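Local coordinates for protein endostatin (Mus musculus, PDB 1KOE) that inhibits angiogenesis as the C-terminal fragment of the collagen XVIII alpha1 chain and, as a heparin-binding domain, probably binds heparin, at residues V102-W114 with A156-I168. Residues are numbered along the deposited sequence; the frame is centred on the assembly and turned at random.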
loop_
_atom_site.group_PDB
_atom_site.type_symbol
_atom_site.label_atom_id
_atom_site.label_comp_id
_atom_site.label_asym_id
_atom_site.label_seq_id
_atom_site.Cartn_x
_atom_site.Cartn_y
_atom_site.Cartn_z
ATOM N N VAL A 102 9.423 6.898 5.446
ATOM C CA VAL A 102 9.716 6.618 4.046
ATOM C C VAL A 102 9.951 7.848 3.153
ATOM O O VAL A 102 10.655 7.774 2.141
ATOM C CB VAL A 102 8.620 5.696 3.449
ATOM C CG1 VAL A 102 7.317 6.447 3.262
ATOM C CG2 VAL A 102 9.081 5.115 2.159
ATOM N N LEU A 103 9.377 8.984 3.527
ATOM C CA LEU A 103 9.563 10.199 2.740
ATOM C C LEU A 103 10.891 10.887 3.079
ATOM O O LEU A 103 11.556 11.430 2.196
ATOM C CB LEU A 103 8.399 11.178 2.943
ATOM C CG LEU A 103 8.017 11.990 1.702
ATOM C CD1 LEU A 103 7.327 11.080 0.713
ATOM C CD2 LEU A 103 7.100 13.126 2.080
ATOM N N ARG A 104 11.322 10.782 4.333
ATOM C CA ARG A 104 12.549 11.450 4.750
ATOM C C ARG A 104 13.805 10.604 4.676
ATOM O O ARG A 104 14.911 11.122 4.795
ATOM C CB ARG A 104 12.385 12.008 6.167
ATOM C CG ARG A 104 11.304 13.080 6.297
ATOM N N HIS A 105 13.642 9.306 4.462
ATOM C CA HIS A 105 14.778 8.404 4.418
ATOM C C HIS A 105 15.263 8.059 3.003
ATOM O O HIS A 105 14.494 7.599 2.172
ATOM C CB HIS A 105 14.423 7.141 5.192
ATOM C CG HIS A 105 15.613 6.397 5.669
ATOM N ND1 HIS A 105 16.364 5.585 4.846
ATOM C CD2 HIS A 105 16.216 6.372 6.883
ATOM C CE1 HIS A 105 17.384 5.093 5.528
ATOM N NE2 HIS A 105 17.314 5.555 6.768
ATOM N N PRO A 106 16.573 8.156 2.752
ATOM C CA PRO A 106 17.123 7.857 1.422
ATOM C C PRO A 106 17.032 6.412 0.907
ATOM O O PRO A 106 17.277 6.168 -0.281
ATOM C CB PRO A 106 18.572 8.340 1.533
ATOM C CG PRO A 106 18.899 8.078 2.986
ATOM C CD PRO A 106 17.640 8.564 3.689
ATOM N N ALA A 107 16.648 5.471 1.778
ATOM C CA ALA A 107 16.538 4.060 1.389
ATOM C C ALA A 107 15.445 3.850 0.344
ATOM O O ALA A 107 15.398 2.815 -0.315
ATOM C CB ALA A 107 16.297 3.175 2.603
ATOM N N TRP A 108 14.542 4.819 0.236
ATOM C CA TRP A 108 13.476 4.793 -0.772
ATOM C C TRP A 108 13.760 6.002 -1.680
ATOM O O TRP A 108 13.290 7.113 -1.422
ATOM C CB TRP A 108 12.099 4.936 -0.122
ATOM C CG TRP A 108 11.693 3.757 0.725
ATOM C CD1 TRP A 108 10.986 2.661 0.318
ATOM C CD2 TRP A 108 11.950 3.573 2.128
ATOM N NE1 TRP A 108 10.791 1.810 1.381
ATOM C CE2 TRP A 108 11.370 2.340 2.499
ATOM C CE3 TRP A 108 12.609 4.333 3.103
ATOM C CZ2 TRP A 108 11.431 1.847 3.800
ATOM C CZ3 TRP A 108 12.670 3.844 4.404
ATOM C CH2 TRP A 108 12.082 2.608 4.738
ATOM N N PRO A 109 14.577 5.807 -2.725
ATOM C CA PRO A 109 14.925 6.886 -3.650
ATOM C C PRO A 109 13.748 7.496 -4.401
ATOM O O PRO A 109 13.796 8.664 -4.783
ATOM C CB PRO A 109 15.920 6.214 -4.592
ATOM C CG PRO A 109 15.486 4.790 -4.585
ATOM C CD PRO A 109 15.234 4.551 -3.130
ATOM N N GLN A 110 12.701 6.711 -4.633
ATOM C CA GLN A 110 11.528 7.220 -5.330
ATOM C C GLN A 110 10.318 7.145 -4.411
ATOM O O GLN A 110 9.967 6.083 -3.893
ATOM C CB GLN A 110 11.320 6.458 -6.630
ATOM C CG GLN A 110 12.534 6.583 -7.537
ATOM C CD GLN A 110 12.187 6.442 -8.980
ATOM O OE1 GLN A 110 11.846 7.454 -9.657
ATOM N NE2 GLN A 110 12.293 5.226 -9.504
ATOM N N LYS A 111 9.698 8.294 -4.196
ATOM C CA LYS A 111 8.576 8.400 -3.282
ATOM C C LYS A 111 7.203 8.068 -3.859
ATOM O O LYS A 111 6.217 8.768 -3.584
ATOM C CB LYS A 111 8.585 9.773 -2.613
ATOM C CG LYS A 111 9.955 10.188 -2.099
ATOM C CD LYS A 111 10.526 9.214 -1.073
ATOM C CE LYS A 111 11.857 9.753 -0.581
ATOM N NZ LYS A 111 12.527 8.847 0.382
ATOM N N SER A 112 7.149 6.998 -4.651
ATOM C CA SER A 112 5.901 6.532 -5.232
ATOM C C SER A 112 5.558 5.191 -4.582
ATOM O O SER A 112 6.438 4.496 -4.077
ATOM C CB SER A 112 6.010 6.399 -6.754
ATOM O OG SER A 112 6.048 7.687 -7.362
ATOM N N VAL A 113 4.277 4.856 -4.596
ATOM C CA VAL A 113 3.766 3.629 -3.995
ATOM C C VAL A 113 3.022 2.804 -5.038
ATOM O O VAL A 113 2.213 3.349 -5.804
ATOM C CB VAL A 113 2.760 3.972 -2.864
ATOM C CG1 VAL A 113 2.185 2.699 -2.260
ATOM C CG2 VAL A 113 3.436 4.812 -1.790
ATOM N N TRP A 114 3.316 1.507 -5.089
ATOM C CA TRP A 114 2.629 0.597 -6.018
ATOM C C TRP A 114 1.227 0.312 -5.493
ATOM O O TRP A 114 1.032 0.177 -4.286
ATOM C CB TRP A 114 3.339 -0.774 -6.086
ATOM C CG TRP A 114 4.633 -0.829 -6.837
ATOM C CD1 TRP A 114 5.844 -1.255 -6.359
ATOM C CD2 TRP A 114 4.838 -0.502 -8.225
ATOM N NE1 TRP A 114 6.787 -1.220 -7.368
ATOM C CE2 TRP A 114 6.195 -0.765 -8.518
ATOM C CE3 TRP A 114 4.003 -0.005 -9.241
ATOM C CZ2 TRP A 114 6.746 -0.548 -9.798
ATOM C CZ3 TRP A 114 4.565 0.221 -10.536
ATOM C CH2 TRP A 114 5.915 -0.057 -10.784
ATOM N N ALA A 156 0.591 5.283 -14.543
ATOM C CA ALA A 156 1.035 3.997 -15.073
ATOM C C ALA A 156 2.556 4.112 -15.105
ATOM O O ALA A 156 3.098 4.932 -15.864
ATOM C CB ALA A 156 0.502 3.793 -16.463
ATOM N N ALA A 157 3.235 3.376 -14.222
ATOM C CA ALA A 157 4.701 3.424 -14.128
ATOM C C ALA A 157 5.362 2.129 -14.595
ATOM O O ALA A 157 4.795 1.048 -14.441
ATOM C CB ALA A 157 5.125 3.723 -12.674
ATOM N N SER A 158 6.548 2.237 -15.185
ATOM C CA SER A 158 7.272 1.050 -15.625
ATOM C C SER A 158 7.517 0.154 -14.410
ATOM O O SER A 158 7.975 0.623 -13.354
ATOM C CB SER A 158 8.628 1.432 -16.224
ATOM O OG SER A 158 9.477 0.310 -16.397
ATOM N N CYS A 159 7.304 -1.139 -14.612
ATOM C CA CYS A 159 7.481 -2.133 -13.567
ATOM C C CYS A 159 8.911 -2.286 -13.098
ATOM O O CYS A 159 9.174 -2.914 -12.067
ATOM C CB CYS A 159 6.923 -3.469 -14.035
ATOM S SG CYS A 159 5.134 -3.366 -14.327
ATOM N N HIS A 160 9.845 -1.727 -13.854
ATOM C CA HIS A 160 11.237 -1.813 -13.480
ATOM C C HIS A 160 11.615 -0.849 -12.318
ATOM O O HIS A 160 12.707 -0.941 -11.744
ATOM C CB HIS A 160 12.122 -1.589 -14.703
ATOM C CG HIS A 160 13.544 -1.972 -14.475
ATOM N ND1 HIS A 160 14.520 -1.052 -14.174
ATOM C CD2 HIS A 160 14.141 -3.182 -14.466
ATOM C CE1 HIS A 160 15.668 -1.680 -13.988
ATOM N NE2 HIS A 160 15.464 -2.974 -14.161
ATOM N N ASN A 161 10.724 0.087 -12.002
ATOM C CA ASN A 161 10.948 1.017 -10.898
ATOM C C ASN A 161 10.853 0.294 -9.539
ATOM O O ASN A 161 10.048 -0.632 -9.376
ATOM C CB ASN A 161 9.877 2.116 -10.918
ATOM C CG ASN A 161 10.150 3.185 -11.964
ATOM O OD1 ASN A 161 11.063 3.983 -11.820
ATOM N ND2 ASN A 161 9.341 3.211 -13.002
ATOM N N SER A 162 11.646 0.754 -8.576
ATOM C CA SER A 162 11.644 0.217 -7.209
ATOM C C SER A 162 10.916 1.257 -6.369
ATOM O O SER A 162 11.464 2.326 -6.090
ATOM C CB SER A 162 13.072 -0.002 -6.679
ATOM O OG SER A 162 13.651 -1.170 -7.244
ATOM N N TYR A 163 9.668 0.941 -6.016
ATOM C CA TYR A 163 8.782 1.825 -5.268
ATOM C C TYR A 163 8.423 1.259 -3.881
ATOM O O TYR A 163 8.720 0.107 -3.549
ATOM C CB TYR A 163 7.472 2.014 -6.067
ATOM C CG TYR A 163 7.549 2.913 -7.294
ATOM C CD1 TYR A 163 8.618 3.798 -7.486
ATOM C CD2 TYR A 163 6.524 2.902 -8.234
ATOM C CE1 TYR A 163 8.651 4.673 -8.584
ATOM C CE2 TYR A 163 6.544 3.757 -9.321
ATOM C CZ TYR A 163 7.610 4.639 -9.491
ATOM O OH TYR A 163 7.617 5.472 -10.582
ATOM N N ILE A 164 7.787 2.112 -3.094
ATOM C CA ILE A 164 7.316 1.779 -1.768
ATOM C C ILE A 164 6.139 0.807 -1.901
ATOM O O ILE A 164 5.315 0.923 -2.815
ATOM C CB ILE A 164 6.779 3.050 -1.059
ATOM C CG1 ILE A 164 7.902 4.085 -0.924
ATOM C CG2 ILE A 164 6.167 2.700 0.314
ATOM C CD1 ILE A 164 7.401 5.492 -0.659
ATOM N N VAL A 165 6.089 -0.168 -1.005
ATOM C CA VAL A 165 4.981 -1.101 -0.968
ATOM C C VAL A 165 4.441 -1.030 0.451
ATOM O O VAL A 165 5.225 -1.100 1.424
ATOM C CB VAL A 165 5.423 -2.543 -1.298
ATOM C CG1 VAL A 165 4.242 -3.492 -1.120
ATOM C CG2 VAL A 165 5.953 -2.607 -2.749
ATOM N N LEU A 166 3.123 -0.863 0.567
ATOM C CA LEU A 166 2.462 -0.790 1.871
ATOM C C LEU A 166 1.751 -2.098 2.251
ATOM O O LEU A 166 1.385 -2.910 1.383
ATOM C CB LEU A 166 1.433 0.351 1.876
ATOM C CG LEU A 166 1.966 1.740 1.496
ATOM C CD1 LEU A 166 0.815 2.738 1.490
ATOM C CD2 LEU A 166 3.062 2.165 2.458
ATOM N N CYS A 167 1.549 -2.274 3.556
ATOM C CA CYS A 167 0.848 -3.426 4.118
ATOM C C CYS A 167 -0.249 -2.844 5.000
ATOM O O CYS A 167 -0.014 -1.879 5.745
ATOM C CB CYS A 167 1.766 -4.271 5.007
ATOM S SG CYS A 167 3.273 -4.873 4.206
ATOM N N ILE A 168 -1.440 -3.407 4.884
ATOM C CA ILE A 168 -2.582 -2.957 5.659
ATOM C C ILE A 168 -3.088 -4.069 6.583
ATOM O O ILE A 168 -3.162 -5.239 6.190
ATOM C CB ILE A 168 -3.751 -2.448 4.714
ATOM C CG1 ILE A 168 -5.001 -2.052 5.525
ATOM C CG2 ILE A 168 -4.092 -3.501 3.630
ATOM C CD1 ILE A 168 -4.871 -0.761 6.311
HETATM O O HOH W 1 8.651 -0.285 0.817
HETATM O O HOH W 2 11.768 3.974 -3.562
HETATM O O HOH W 3 9.788 6.859 -12.418
HETATM O O HOH W 4 8.988 7.966 -9.828
HETATM O O HOH W 5 13.381 2.788 -9.633
HETATM O O HOH W 6 1.495 -0.885 -1.828
#
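I164 is gripped by the backbone either side of V113: I164 N donates to S112 O at 2.9 Å and W114 N to I164 O at 3.1 Å. This two-bond bridge, centred on V113 opposite I164, ties edge strand 112-114 of the three-stranded antiparallel sheet to the chain leading into strand 166-169 of the five-stranded mixed sheet, in endostatin's C-type-lectin-like fold. Three side chains layer beside it: S112 CB sits 3.5 Å above the centroid of the Y163 ring, almost on its normal, while Y163 CB lies over the five-membered ring of W114. The Y163 and W114 rings meet obliquely, their planes 48° apart. The indole's far rim runs into the S158-N161 type I turn, where its CH2 comes 3.4 Å from S158 O; its NE1 bonds to L13 O. Past the bridge, I164 packs on the 102-108 loop: with CG1 anti to its carbonyl carbon (chi1 -61°), CG1 crosses the W108 side chain at about a right angle, near CD1, and I164 CD1 meets V102 CG2 tip to tip at a tight 3.3 Å. K111 NZ ties that loop together, donating to V102 O and W108 O. Water 1 joins W108 NE1 to V165 N. At the partly exposed margin, Q110 NE2 reaches N161 OD1 at 2.9 Å, a bent bond (145° at the hydrogen) between amides turned well out of each other's plane, and water 4 links Q110 OE1 to Y163 OH.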